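Local structure of transmembrane oligosaccharyl transferase (Archaeoglobus fulgidus, 3WAJ) at residues V25-L30 / I144-G149. The protein is an integral membrane protein of the STT3/AglB oligosaccharyl transferase family, with a helical transmembrane region of GT-C type. Residues are numbered along the deposited sequence; the frame is centred on the assembly and turned at random.
Sequences VKLRIL and IAIVPG
The C-terminal turns of helix 19-30 meet the loop that leaves helix 134-144, and two neighbouring side chains, L27 and R28, carry this buried contact within the STT3-type N-terminal region. L27 supplies the apolar half. Its CB points toward the loop, and a single methyl does the touching: L27 CD2 lies 3.9 Å from the carbonyl A145 O and 4.2 Å from I146 CG2. The CB of I146 points away from the helix, but with CG1 between the backbone N and the carbonyl carbon (chi1 49°) CG2 is left beside the N, where L27 CD2 meets it; the two side chains cross obliquely. R28 supplies the polar half. Its chain bends at chi2 (144°) and reaches across to the loop with the guanidinium leading, which brings NH2 in front of three backbone carbonyl oxygens set in a triangle. R28 NH2 stands 3.6 Å from I144 O, and 4.3 Å from both A145 O and V147 O. All three oxygens lie obliquely to the guanidinium plane, and none is hydrogen-bonded to it, so any attraction is probably a diffuse electrostatic one between the positive group and the loop carbonyls. The helix widens here into a pi-type turn at 26-30, in which V25 O accepts from both I29 N and L30 N. Beyond the two segments, A114 of helix 102-118 and F151 and L152 of helix 150-153 touch the R28 side chain, while the R28 backbone is hydrogen-bonded to L157. G149, the N-cap of helix 150-153, is held through its N by Q492 OE1. Helix 474-491 covers the apolar side, with Y486 and A489 against L27 and T485 against I146.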
# COMPACT_ATOMS: atom_id res chain seq x y z
N VAL A 25 16.12 18.43 4.37
CA VAL A 25 14.95 19.24 4.07
C VAL A 25 14.85 19.42 2.57
O VAL A 25 13.76 19.32 1.99
CB VAL A 25 15.00 20.62 4.75
CG1 VAL A 25 13.81 21.48 4.31
CG2 VAL A 25 14.99 20.47 6.25
N LYS A 26 15.99 19.68 1.93
CA LYS A 26 16.04 19.88 0.49
C LYS A 26 15.49 18.64 -0.21
O LYS A 26 14.66 18.74 -1.11
CB LYS A 26 17.48 20.17 0.03
CG LYS A 26 17.66 20.43 -1.47
CD LYS A 26 18.08 19.16 -2.22
CE LYS A 26 18.44 19.43 -3.68
NZ LYS A 26 17.35 20.01 -4.48
N LEU A 27 15.96 17.48 0.25
CA LEU A 27 15.53 16.20 -0.30
C LEU A 27 14.07 15.87 0.02
O LEU A 27 13.33 15.40 -0.84
CB LEU A 27 16.45 15.07 0.19
CG LEU A 27 17.43 14.47 -0.82
CD1 LEU A 27 17.92 15.51 -1.80
CD2 LEU A 27 18.61 13.81 -0.12
N ARG A 28 13.62 16.12 1.24
CA ARG A 28 12.29 15.63 1.63
C ARG A 28 11.13 16.60 1.53
O ARG A 28 9.98 16.19 1.37
CB ARG A 28 12.36 14.98 3.02
CG ARG A 28 13.12 13.68 3.00
CD ARG A 28 13.93 13.47 4.26
NE ARG A 28 14.97 12.46 4.05
CZ ARG A 28 14.98 11.30 4.66
NH1 ARG A 28 14.03 11.03 5.54
NH2 ARG A 28 15.93 10.41 4.42
N ILE A 29 11.42 17.90 1.62
CA ILE A 29 10.38 18.92 1.57
C ILE A 29 10.40 19.69 0.25
O ILE A 29 9.36 19.98 -0.33
CB ILE A 29 10.50 19.88 2.77
CG1 ILE A 29 10.41 19.10 4.08
CG2 ILE A 29 9.46 21.00 2.70
CD1 ILE A 29 10.06 19.93 5.29
N LEU A 30 11.61 20.00 -0.23
CA LEU A 30 11.79 20.87 -1.39
C LEU A 30 11.71 20.15 -2.74
O LEU A 30 11.00 20.59 -3.65
CB LEU A 30 13.12 21.62 -1.30
CG LEU A 30 13.15 23.04 -0.74
CD1 LEU A 30 12.12 23.27 0.36
CD2 LEU A 30 14.55 23.36 -0.25
N ILE A 144 22.47 9.20 6.98
CA ILE A 144 21.05 8.89 7.07
C ILE A 144 20.23 9.99 6.40
O ILE A 144 19.13 9.76 5.90
CB ILE A 144 20.59 8.66 8.53
CG1 ILE A 144 19.24 7.92 8.58
CG2 ILE A 144 20.57 9.97 9.33
CD1 ILE A 144 19.28 6.51 8.01
N ALA A 145 20.80 11.20 6.37
CA ALA A 145 20.13 12.34 5.74
C ALA A 145 20.07 12.21 4.22
O ALA A 145 19.30 12.91 3.56
CB ALA A 145 20.80 13.64 6.15
N ILE A 146 20.88 11.31 3.65
CA ILE A 146 20.94 11.17 2.19
C ILE A 146 20.72 9.75 1.65
O ILE A 146 20.72 9.55 0.45
CB ILE A 146 22.27 11.71 1.62
CG1 ILE A 146 23.47 11.15 2.40
CG2 ILE A 146 22.31 13.21 1.67
CD1 ILE A 146 24.57 10.61 1.53
N VAL A 147 20.58 8.76 2.52
CA VAL A 147 20.36 7.39 2.03
C VAL A 147 19.09 7.43 1.15
O VAL A 147 18.16 8.18 1.44
CB VAL A 147 20.51 6.34 3.15
CG1 VAL A 147 19.67 6.71 4.37
CG2 VAL A 147 20.17 4.95 2.65
N PRO A 148 18.89 6.54 0.24
CA PRO A 148 17.80 6.62 -0.75
C PRO A 148 16.97 5.38 -0.44
O PRO A 148 16.99 4.88 0.69
CB PRO A 148 18.36 6.51 -2.17
CG PRO A 148 19.63 5.70 -1.97
CD PRO A 148 20.20 6.20 -0.65
N GLY A 149 16.25 4.88 -1.45
CA GLY A 149 15.44 3.68 -1.30
C GLY A 149 14.12 3.90 -0.58
O GLY A 149 13.61 5.03 -0.50